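Local coordinates for putative transcription regulator (Lactobacillus plantarum WCFS1, PDB 3COL), which is a putative TetR-family regulator that probably binds operator DNA as a dimer to control transcription, at residues A[150-153]-A[154-158]; A[40-43]-A[44-48]. All blocks are in the same frame, centred on the assembly; numbering follows the deposited sequence.

In the fold
From the N terminus, the chain comes first to interaction 2, where residues 40-43 leave helix 33-40, turn and start helix 44-48. This closes a very short loop and sets two helices of the putative DNA-binding unit against each other, beside helix 11-26. About a hundred residues later comes interaction 1, where 150-153 leads into and begins helix 152-171, which 154-158 continues; here the chain meets helices 133-143 and 182-193 and the second subunit. The two contacts follow in series, neither nesting nor crossing. They lie on opposite sides of the chain's centre, about 41 Å apart between centres.

Interaction 1. Residues A[150-153]-A[154-158]; sequences LPVS and LHMGV
The imidazole of H155 turns one edge back toward the residues that lead into its helix. L150 O and V152 CA both lie at that edge, near the ring plane, while P151 O approaches obliquely. L150 CB touches CE1 of the H155 ring at 4.0 Å. With CG anti to its carbonyl carbon (chi1 -74°), H155 carries its ring back toward the start of the helix, alongside L150. Its NE2 has a weak hydrogen bond to M193 O, so the ring also reaches helix 182-193.

P151 is the N-cap residue, and its carbonyl takes the first amides of the helix. L154 N is bound at 2.9 Å to P151 O, arriving well above the carbonyl plane, and H155 N makes a longer, weak bond to the same oxygen. From the next residue the i to i+4 pattern is clear: M156 N to V152 O is a nearly straight bond of 2.9 Å. G157 N follows in the same pattern, to S153 O, from above its carbonyl plane.

Beside these backbone bonds the side chains pack in pairs. P151 and L154 extend in the same direction, flank to flank, the proline CD 3.9 Å from L154 CG. V152 and the selenomethionine M156 do the same, V152 CG1 lying 4.0 Å from M156 CG, before M156 bends away.

V152 and M156 both rest on L138 of helix 133-143. S153 OG is hydrogen-bonded to N169 of the second subunit, and L154 packs on T165 of that subunit, so this helix start belongs to the dimer interface.

Interaction 2. Residues A[40-43]-A[44-48]; sequences VGIA and QSNVY
Van der Waals contact is centred on I42, which lies across the side chains of N46 and V47 at about right angles to both. Its CG1 is tucked in beside both the backbone N and the carbonyl carbon (chi1 57°), and this torsion carries CD1 over the new helix. CD1 of I42 meets CB of N46 at 3.8 Å and, in a purely apolar touch, CG2 of V47 at 3.9 Å. On its other branch, I42 CG2 lies against N46 OD1. I42 also packs on K11 and I15 of helix 11-26, while V47 leans on T33 and A37 of helix 33-40. A smaller contact at the surface pairs A43 CB with S45 OG.

The fold here is the helix-turn-helix of the TetR family: helix 33-40, a tight turn, then helix 44-48, which by analogy with relatives is probably the recognition helix. G41 makes the exit from the first helix with a positive phi of 87°, a conformation suited to glycine.

Direct hydrogen bonds come from the backbone and are weak. A43, the N-cap residue, offers its carbonyl oxygen to two amides, with N46 N at 3.0 Å and V47 N at 3.4 Å from A43 O.

Water adds a second link over the same turn. One molecule accepts from A43 N at 2.8 Å and donates weakly to N46 OD1, joining the cap amide to the side chain three residues on.

Side-chain hydrogen bonds to neighbouring helices are weak too: N46 OD1 has one from K11 NZ of helix 11-26, and Q44 OE1 has one with T34 OG1 of helix 33-40.

Interaction 1. Residues A[150-153]-A[154-158]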
loop_
_atom_site.group_PDB
_atom_site.type_symbol
_atom_site.label_atom_id
_atom_site.label_comp_id
_atom_site.label_asym_id
_atom_site.label_seq_id
_atom_site.Cartn_x
_atom_site.Cartn_y
_atom_site.Cartn_z
ATOM N N LEU A 150 -4.892 -18.817 2.855
ATOM C CA LEU A 150 -5.313 -17.620 2.186
ATOM C C LEU A 150 -4.355 -17.402 1.029
ATOM O O LEU A 150 -3.255 -17.968 1.016
ATOM C CB LEU A 150 -5.243 -16.414 3.145
ATOM C CG LEU A 150 -6.319 -16.337 4.255
ATOM C CD1 LEU A 150 -5.995 -15.227 5.236
ATOM C CD2 LEU A 150 -7.721 -16.151 3.648
ATOM N N PRO A 151 -4.754 -16.546 0.075
ATOM C CA PRO A 151 -3.920 -16.337 -1.093
ATOM C C PRO A 151 -2.543 -15.823 -0.737
ATOM O O PRO A 151 -2.346 -15.048 0.228
ATOM C CB PRO A 151 -4.681 -15.292 -1.924
ATOM C CG PRO A 151 -6.080 -15.314 -1.406
ATOM C CD PRO A 151 -5.997 -15.733 0.029
ATOM N N VAL A 152 -1.583 -16.267 -1.539
ATOM C CA VAL A 152 -0.216 -15.816 -1.380
ATOM C C VAL A 152 -0.155 -14.291 -1.393
ATOM O O VAL A 152 0.642 -13.718 -0.691
ATOM C CB VAL A 152 0.666 -16.414 -2.467
ATOM C CG1 VAL A 152 2.040 -15.748 -2.438
ATOM C CG2 VAL A 152 0.764 -17.907 -2.250
ATOM N N SER A 153 -1.010 -13.642 -2.178
ATOM C CA SER A 153 -0.965 -12.173 -2.316
ATOM C C SER A 153 -1.373 -11.493 -1.008
ATOM O O SER A 153 -0.930 -10.368 -0.732
ATOM C CB SER A 153 -1.885 -11.692 -3.469
ATOM O OG SER A 153 -3.220 -12.133 -3.253
ATOM N N LEU A 154 -2.217 -12.165 -0.209
ATOM C CA LEU A 154 -2.617 -11.615 1.094
ATOM C C LEU A 154 -1.510 -11.678 2.150
ATOM O O LEU A 154 -1.324 -10.741 2.927
ATOM C CB LEU A 154 -3.878 -12.283 1.653
ATOM C CG LEU A 154 -5.264 -12.069 1.029
ATOM C CD1 LEU A 154 -6.396 -12.034 2.095
ATOM C CD2 LEU A 154 -5.325 -10.886 0.231
ATOM N N HIS A 155 -0.797 -12.797 2.174
ATOM C CA HIS A 155 0.417 -12.968 2.965
ATOM C C HIS A 155 1.533 -11.986 2.584
ATOM O O HIS A 155 2.095 -11.310 3.464
ATOM C CB HIS A 155 0.907 -14.405 2.839
ATOM C CG HIS A 155 0.076 -15.384 3.616
ATOM N ND1 HIS A 155 -0.730 -16.338 3.015
ATOM C CD2 HIS A 155 -0.080 -15.544 4.946
ATOM C CE1 HIS A 155 -1.346 -17.046 3.953
ATOM N NE2 HIS A 155 -0.957 -16.582 5.131
HETATM N N MSE A 156 1.848 -11.928 1.283
HETATM C CA MSE A 156 2.762 -10.914 0.719
HETATM C C MSE A 156 2.341 -9.501 1.111
HETATM O O MSE A 156 3.153 -8.689 1.542
HETATM C CB MSE A 156 2.780 -11.017 -0.811
HETATM C CG MSE A 156 3.545 -12.223 -1.340
HETATM SE SE MSE A 156 5.394 -12.158 -0.722
HETATM C CE MSE A 156 6.072 -10.721 -1.877
ATOM N N GLY A 157 1.054 -9.232 0.953
ATOM C CA GLY A 157 0.446 -7.910 1.216
ATOM C C GLY A 157 0.632 -7.435 2.648
ATOM O O GLY A 157 1.015 -6.276 2.873
ATOM N N VAL A 158 0.380 -8.308 3.622
ATOM C CA VAL A 158 0.558 -7.948 5.022
ATOM C C VAL A 158 2.033 -7.651 5.384
ATOM O O VAL A 158 2.312 -6.690 6.125
ATOM C CB VAL A 158 -0.107 -8.976 6.013
ATOM C CG1 VAL A 158 0.594 -10.352 5.995
ATOM C CG2 VAL A 158 -0.041 -8.428 7.423
#

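Interaction 2. Residues A[40-43]-A[44-48]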
loop_
_atom_site.group_PDB
_atom_site.type_symbol
_atom_site.label_atom_id
_atom_site.label_comp_id
_atom_site.label_asym_id
_atom_site.label_seq_id
_atom_site.Cartn_x
_atom_site.Cartn_y
_atom_site.Cartn_z
ATOM N N VAL A 40 19.263 14.967 -15.398
ATOM C CA VAL A 40 20.625 14.450 -15.388
ATOM C C VAL A 40 21.596 15.496 -15.937
ATOM O O VAL A 40 22.751 15.524 -15.532
ATOM C CB VAL A 40 20.749 13.082 -16.130
ATOM C CG1 VAL A 40 22.186 12.570 -16.118
ATOM C CG2 VAL A 40 19.860 12.038 -15.458
ATOM N N GLY A 41 21.114 16.364 -16.829
ATOM C CA GLY A 41 21.951 17.351 -17.459
ATOM C C GLY A 41 22.648 16.864 -18.717
ATOM O O GLY A 41 23.731 17.360 -19.066
ATOM N N ILE A 42 22.024 15.915 -19.414
ATOM C CA ILE A 42 22.566 15.405 -20.667
ATOM C C ILE A 42 21.546 15.534 -21.801
ATOM O O ILE A 42 20.371 15.793 -21.549
ATOM C CB ILE A 42 23.019 13.911 -20.535
ATOM C CG1 ILE A 42 21.852 13.011 -20.056
ATOM C CG2 ILE A 42 24.234 13.787 -19.610
ATOM C CD1 ILE A 42 22.256 11.526 -19.805
ATOM N N ALA A 43 21.998 15.329 -23.037
ATOM C CA ALA A 43 21.128 15.258 -24.221
ATOM C C ALA A 43 20.188 14.048 -24.179
ATOM O O ALA A 43 20.519 13.020 -23.573
ATOM C CB ALA A 43 21.977 15.200 -25.487
ATOM N N GLN A 44 19.026 14.168 -24.829
ATOM C CA GLN A 44 18.081 13.032 -24.907
ATOM C C GLN A 44 18.688 11.836 -25.642
ATOM O O GLN A 44 18.445 10.666 -25.270
ATOM C CB GLN A 44 16.797 13.452 -25.596
ATOM C CG GLN A 44 15.999 14.455 -24.789
ATOM C CD GLN A 44 14.838 15.007 -25.568
ATOM O OE1 GLN A 44 14.514 16.189 -25.471
ATOM N NE2 GLN A 44 14.200 14.151 -26.360
ATOM N N SER A 45 19.482 12.154 -26.665
ATOM C CA SER A 45 20.249 11.176 -27.424
ATOM C C SER A 45 21.134 10.340 -26.505
ATOM O O SER A 45 21.302 9.149 -26.748
ATOM C CB SER A 45 21.114 11.872 -28.483
ATOM O OG SER A 45 22.218 12.568 -27.916
ATOM N N ASN A 46 21.693 10.978 -25.467
ATOM C CA ASN A 46 22.500 10.279 -24.480
ATOM C C ASN A 46 21.645 9.272 -23.695
ATOM O O ASN A 46 22.113 8.183 -23.339
ATOM C CB ASN A 46 23.156 11.272 -23.508
ATOM C CG ASN A 46 24.524 10.776 -22.960
ATOM O OD1 ASN A 46 25.332 11.569 -22.466
ATOM N ND2 ASN A 46 24.772 9.470 -23.044
ATOM N N VAL A 47 20.398 9.652 -23.432
ATOM C CA VAL A 47 19.487 8.809 -22.659
ATOM C C VAL A 47 19.082 7.641 -23.550
ATOM O O VAL A 47 18.986 6.494 -23.097
ATOM C CB VAL A 47 18.246 9.611 -22.097
ATOM C CG1 VAL A 47 17.207 8.672 -21.454
ATOM C CG2 VAL A 47 18.680 10.678 -21.074
ATOM N N TYR A 48 18.890 7.913 -24.835
ATOM C CA TYR A 48 18.447 6.860 -25.736
ATOM C C TYR A 48 19.509 5.783 -26.015
ATOM O O TYR A 48 19.195 4.715 -26.577
ATOM C CB TYR A 48 17.928 7.457 -27.026
ATOM C CG TYR A 48 16.545 8.078 -26.922
ATOM C CD1 TYR A 48 15.432 7.329 -26.510
ATOM C CD2 TYR A 48 16.352 9.407 -27.260
ATOM C CE1 TYR A 48 14.170 7.902 -26.437
ATOM C CE2 TYR A 48 15.081 9.991 -27.210
ATOM C CZ TYR A 48 14.004 9.236 -26.810
ATOM O OH TYR A 48 12.780 9.856 -26.754
HETATM O O HOH W 1 24.709 14.651 -23.520
#